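Local coordinates for protein BexL (Amycolatopsis orientalis, PDB 4XRW) that probably cyclises and aromatises a polyketide intermediate, with loss of water, as a di-domain aromatase/cyclase of the BE-7585A biosynthetic pathway, at residues T66-G77 / N81-R93. Numbering follows the deposited sequence.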
loop_
_atom_site.group_PDB
_atom_site.type_symbol
_atom_site.label_atom_id
_atom_site.label_comp_id
_atom_site.label_asym_id
_atom_site.label_seq_id
_atom_site.Cartn_x
_atom_site.Cartn_y
_atom_site.Cartn_z
ATOM N N THR A 66 -4.125 0.999 -23.757
ATOM C CA THR A 66 -3.467 -0.147 -23.128
ATOM C C THR A 66 -2.249 0.269 -22.297
ATOM O O THR A 66 -1.587 1.260 -22.599
ATOM C CB THR A 66 -3.016 -1.185 -24.173
ATOM O OG1 THR A 66 -2.659 -2.410 -23.511
ATOM C CG2 THR A 66 -1.822 -0.676 -24.988
ATOM N N GLU A 67 -1.940 -0.512 -21.266
ATOM C CA GLU A 67 -0.820 -0.199 -20.392
ATOM C C GLU A 67 -0.283 -1.464 -19.734
ATOM O O GLU A 67 -0.979 -2.464 -19.681
ATOM C CB GLU A 67 -1.258 0.789 -19.335
ATOM C CG GLU A 67 -2.240 0.207 -18.343
ATOM C CD GLU A 67 -2.689 1.217 -17.313
ATOM O OE1 GLU A 67 -2.663 2.434 -17.612
ATOM O OE2 GLU A 67 -3.063 0.780 -16.205
ATOM N N ARG A 68 0.950 -1.418 -19.258
ATOM C CA ARG A 68 1.493 -2.490 -18.433
ATOM C C ARG A 68 1.947 -1.904 -17.112
ATOM O O ARG A 68 2.584 -0.845 -17.073
ATOM C CB ARG A 68 2.653 -3.189 -19.119
ATOM C CG ARG A 68 2.250 -3.837 -20.413
ATOM C CD ARG A 68 3.497 -4.329 -21.165
ATOM N NE ARG A 68 4.193 -5.366 -20.410
ATOM C CZ ARG A 68 5.515 -5.459 -20.272
ATOM N NH1 ARG A 68 6.332 -4.588 -20.853
ATOM N NH2 ARG A 68 6.025 -6.444 -19.552
ATOM N N ILE A 69 1.606 -2.595 -16.028
ATOM C CA ILE A 69 1.900 -2.108 -14.684
ATOM C C ILE A 69 2.642 -3.194 -13.923
ATOM O O ILE A 69 2.578 -4.384 -14.268
ATOM C CB ILE A 69 0.610 -1.680 -13.893
ATOM C CG1 ILE A 69 -0.399 -2.854 -13.813
ATOM C CG2 ILE A 69 0.019 -0.454 -14.514
ATOM C CD1 ILE A 69 -1.580 -2.601 -12.920
ATOM N N ARG A 70 3.408 -2.736 -12.946
ATOM C CA ARG A 70 4.157 -3.574 -12.029
ATOM C C ARG A 70 3.582 -3.350 -10.646
ATOM O O ARG A 70 3.492 -2.215 -10.180
ATOM C CB ARG A 70 5.670 -3.262 -12.039
ATOM C CG ARG A 70 6.431 -4.276 -11.218
ATOM C CD ARG A 70 7.943 -4.111 -11.261
ATOM N NE ARG A 70 8.444 -4.144 -12.632
ATOM C CZ ARG A 70 8.745 -5.252 -13.302
ATOM N NH1 ARG A 70 8.608 -6.450 -12.737
ATOM N NH2 ARG A 70 9.181 -5.159 -14.555
ATOM N N ILE A 71 3.165 -4.450 -10.033
ATOM C CA ILE A 71 2.456 -4.451 -8.764
ATOM C C ILE A 71 3.370 -5.097 -7.728
ATOM O O ILE A 71 3.891 -6.195 -7.945
ATOM C CB ILE A 71 1.164 -5.243 -8.842
ATOM C CG1 ILE A 71 0.202 -4.646 -9.876
ATOM C CG2 ILE A 71 0.489 -5.298 -7.497
ATOM C CD1 ILE A 71 -0.672 -5.698 -10.530
ATOM N N TRP A 72 3.582 -4.397 -6.617
ATOM C CA TRP A 72 4.233 -4.980 -5.453
ATOM C C TRP A 72 3.164 -5.216 -4.362
ATOM O O TRP A 72 2.392 -4.306 -4.003
ATOM C CB TRP A 72 5.352 -4.064 -4.902
ATOM C CG TRP A 72 6.558 -3.886 -5.736
ATOM C CD1 TRP A 72 7.785 -4.528 -5.619
ATOM C CD2 TRP A 72 6.692 -2.990 -6.812
ATOM N NE1 TRP A 72 8.640 -4.068 -6.561
ATOM C CE2 TRP A 72 7.993 -3.134 -7.323
ATOM C CE3 TRP A 72 5.842 -2.066 -7.396
ATOM C CZ2 TRP A 72 8.451 -2.381 -8.378
ATOM C CZ3 TRP A 72 6.306 -1.321 -8.464
ATOM C CH2 TRP A 72 7.596 -1.494 -8.943
ATOM N N ALA A 73 3.145 -6.421 -3.803
ATOM C CA ALA A 73 2.162 -6.794 -2.790
ATOM C C ALA A 73 2.716 -7.753 -1.749
ATOM O O ALA A 73 3.770 -8.392 -1.940
ATOM C CB ALA A 73 0.948 -7.415 -3.445
ATOM N N THR A 74 1.989 -7.862 -0.650
ATOM C CA THR A 74 2.470 -8.619 0.523
ATOM C C THR A 74 2.359 -10.131 0.330
ATOM O O THR A 74 3.144 -10.894 0.918
ATOM C CB THR A 74 1.711 -8.160 1.795
ATOM O OG1 THR A 74 0.303 -8.305 1.588
ATOM C CG2 THR A 74 1.968 -6.698 2.023
ATOM N N ALA A 75 1.423 -10.581 -0.513
ATOM C CA ALA A 75 1.310 -12.001 -0.876
ATOM C C ALA A 75 1.353 -12.964 0.331
ATOM O O ALA A 75 2.140 -13.917 0.381
ATOM C CB ALA A 75 2.405 -12.360 -1.879
ATOM N N ASN A 76 0.533 -12.685 1.327
ATOM C CA ASN A 76 0.384 -13.595 2.454
ATOM C C ASN A 76 1.700 -13.964 3.167
ATOM O O ASN A 76 1.892 -15.128 3.534
ATOM C CB ASN A 76 -0.318 -14.872 1.975
ATOM C CG ASN A 76 -1.696 -14.592 1.393
ATOM O OD1 ASN A 76 -2.391 -13.653 1.806
ATOM N ND2 ASN A 76 -2.099 -15.403 0.432
ATOM N N GLY A 77 2.594 -12.987 3.355
ATOM C CA GLY A 77 3.808 -13.188 4.130
ATOM C C GLY A 77 5.074 -13.314 3.313
ATOM O O GLY A 77 6.187 -13.363 3.870
ATOM N N ASN A 81 6.642 -9.041 -6.574
ATOM C CA ASN A 81 6.091 -8.198 -7.626
ATOM C C ASN A 81 5.791 -9.020 -8.872
ATOM O O ASN A 81 6.360 -10.097 -9.085
ATOM C CB ASN A 81 6.998 -7.004 -7.942
ATOM C CG ASN A 81 8.167 -7.333 -8.823
ATOM O OD1 ASN A 81 8.010 -7.560 -10.022
ATOM N ND2 ASN A 81 9.358 -7.286 -8.259
ATOM N N TRP A 82 4.853 -8.507 -9.658
ATOM C CA TRP A 82 4.497 -9.106 -10.955
ATOM C C TRP A 82 3.971 -8.004 -11.871
ATOM O O TRP A 82 3.741 -6.875 -11.442
ATOM C CB TRP A 82 3.470 -10.221 -10.788
ATOM C CG TRP A 82 2.110 -9.788 -10.380
ATOM C CD1 TRP A 82 1.054 -9.504 -11.195
ATOM C CD2 TRP A 82 1.647 -9.609 -9.040
ATOM N NE1 TRP A 82 -0.049 -9.163 -10.440
ATOM C CE2 TRP A 82 0.298 -9.215 -9.113
ATOM C CE3 TRP A 82 2.250 -9.742 -7.785
ATOM C CZ2 TRP A 82 -0.462 -8.946 -7.982
ATOM C CZ3 TRP A 82 1.489 -9.476 -6.653
ATOM C CH2 TRP A 82 0.145 -9.093 -6.761
ATOM N N THR A 83 3.837 -8.320 -13.149
ATOM C CA THR A 83 3.325 -7.351 -14.103
ATOM C C THR A 83 1.995 -7.839 -14.664
ATOM O O THR A 83 1.677 -9.047 -14.668
ATOM C CB THR A 83 4.331 -7.095 -15.243
ATOM O OG1 THR A 83 4.689 -8.344 -15.839
ATOM C CG2 THR A 83 5.588 -6.442 -14.707
ATOM N N SER A 84 1.216 -6.861 -15.065
ATOM C CA SER A 84 -0.126 -7.025 -15.570
ATOM C C SER A 84 -0.306 -6.066 -16.742
ATOM O O SER A 84 0.153 -4.905 -16.715
ATOM C CB SER A 84 -1.151 -6.738 -14.455
ATOM O OG SER A 84 -2.494 -6.990 -14.883
ATOM N N ARG A 85 -0.993 -6.544 -17.765
ATOM C CA ARG A 85 -1.400 -5.720 -18.885
ATOM C C ARG A 85 -2.865 -5.411 -18.774
ATOM O O ARG A 85 -3.661 -6.323 -18.557
ATOM C CB ARG A 85 -1.114 -6.421 -20.209
ATOM C CG ARG A 85 -1.489 -5.604 -21.420
ATOM C CD ARG A 85 -1.090 -6.316 -22.689
ATOM N NE ARG A 85 -1.234 -5.444 -23.842
ATOM C CZ ARG A 85 -0.223 -4.820 -24.446
ATOM N NH1 ARG A 85 1.035 -4.981 -24.033
ATOM N NH2 ARG A 85 -0.472 -4.036 -25.484
ATOM N N ARG A 86 -3.217 -4.138 -18.901
ATOM C CA ARG A 86 -4.616 -3.722 -18.753
ATOM C C ARG A 86 -5.085 -2.894 -19.941
ATOM O O ARG A 86 -4.303 -2.208 -20.598
ATOM C CB ARG A 86 -4.849 -2.920 -17.468
ATOM C CG ARG A 86 -4.220 -3.541 -16.212
ATOM C CD ARG A 86 -4.869 -2.987 -14.937
ATOM N NE ARG A 86 -4.752 -1.551 -14.864
ATOM C CZ ARG A 86 -5.454 -0.764 -14.051
ATOM N NH1 ARG A 86 -6.380 -1.257 -13.225
ATOM N NH2 ARG A 86 -5.230 0.524 -14.101
ATOM N N GLU A 87 -6.376 -3.017 -20.199
ATOM C CA GLU A 87 -7.080 -2.174 -21.144
ATOM C C GLU A 87 -8.230 -1.503 -20.431
ATOM O O GLU A 87 -9.113 -2.191 -19.879
ATOM C CB GLU A 87 -7.607 -2.988 -22.326
ATOM C CG GLU A 87 -6.504 -3.519 -23.222
ATOM C CD GLU A 87 -6.019 -4.909 -22.810
ATOM O OE1 GLU A 87 -6.847 -5.741 -22.349
ATOM O OE2 GLU A 87 -4.806 -5.175 -22.969
ATOM N N LEU A 88 -8.255 -0.175 -20.500
ATOM C CA LEU A 88 -9.227 0.621 -19.741
ATOM C C LEU A 88 -10.341 1.165 -20.660
ATOM O O LEU A 88 -10.050 1.689 -21.718
ATOM C CB LEU A 88 -8.531 1.775 -19.046
ATOM C CG LEU A 88 -7.823 1.472 -17.704
ATOM C CD1 LEU A 88 -6.728 0.451 -17.868
ATOM C CD2 LEU A 88 -7.252 2.745 -17.108
ATOM N N ASP A 89 -11.597 1.046 -20.247
ATOM C CA ASP A 89 -12.727 1.586 -21.027
ATOM C C ASP A 89 -13.604 2.420 -20.090
ATOM O O ASP A 89 -14.552 1.915 -19.506
ATOM C CB ASP A 89 -13.528 0.448 -21.683
ATOM C CG ASP A 89 -14.633 0.956 -22.621
ATOM O OD1 ASP A 89 -15.005 2.159 -22.558
ATOM O OD2 ASP A 89 -15.131 0.122 -23.398
ATOM N N PRO A 90 -13.277 3.704 -19.925
ATOM C CA PRO A 90 -13.984 4.532 -18.944
ATOM C C PRO A 90 -15.469 4.769 -19.240
ATOM O O PRO A 90 -16.239 4.934 -18.293
ATOM C CB PRO A 90 -13.210 5.850 -18.984
ATOM C CG PRO A 90 -12.429 5.808 -20.253
ATOM C CD PRO A 90 -12.096 4.393 -20.470
ATOM N N ALA A 91 -15.851 4.769 -20.512
ATOM C CA ALA A 91 -17.250 4.994 -20.877
ATOM C C ALA A 91 -18.101 3.825 -20.405
ATOM O O ALA A 91 -19.220 4.015 -19.922
ATOM C CB ALA A 91 -17.388 5.182 -22.376
ATOM N N ALA A 92 -17.568 2.611 -20.557
ATOM C CA ALA A 92 -18.249 1.404 -20.128
ATOM C C ALA A 92 -17.946 1.047 -18.653
ATOM O O ALA A 92 -18.527 0.105 -18.094
ATOM C CB ALA A 92 -17.859 0.276 -21.015
ATOM N N ARG A 93 -17.047 1.813 -18.041
ATOM C CA ARG A 93 -16.546 1.528 -16.698
ATOM C C ARG A 93 -16.083 0.066 -16.644
ATOM O O ARG A 93 -16.506 -0.697 -15.778
ATOM C CB ARG A 93 -17.611 1.819 -15.628
ATOM C CG ARG A 93 -18.147 3.271 -15.658
ATOM C CD ARG A 93 -19.094 3.542 -14.508
ATOM N NE ARG A 93 -19.908 4.739 -14.713
ATOM C CZ ARG A 93 -21.046 4.768 -15.402
ATOM N NH1 ARG A 93 -21.526 3.670 -15.976
ATOM N NH2 ARG A 93 -21.714 5.906 -15.522
#
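E67, I69 and I71 pair with R86, S84 and W82 as the hydrogen-bonded pairs of an antiparallel ladder, each through two backbone bonds (I69 N to S84 O 2.8 Å), and the strand axes approach to 4.6 Å. On the face carrying these six side chains, E67 and R86 run alongside each other. Both NE and NH2 of R86 grip the single oxygen E67 OE2 from one face of the carboxylate, NH2 on the syn side at 3.0 Å and NE on the anti side at 3.2 Å. R86 NH1 and NH2 also bond the carbonyls of V41 and A42, joining the hairpin to the end of helix 34-42, while E67 OE1 joins it to strand 54-59 through H59. Farther along, I71 lays CG2 over the six-membered ring of W82, 4.1 Å from its centroid, and A73 CB meets CH2 of the same indole at 3.8 Å. On the opposite face, N81 CB lies over the five-membered ring of W72 in a CH-pi contact, and chi1 of 80° swings the amide so that OD1 accepts a hydrogen bond from R70 NH1 (3.0 Å). That guanidinium stands nearly perpendicular to the amide, and T83 CG2 covers one of its faces. E100 forms a salt bridge with R68 NE and a hydrogen bond with T83 OG1. This beta hairpin supplies two neighbouring inner strands of the seven-stranded antiparallel sheet in the N-terminal helix-grip domain.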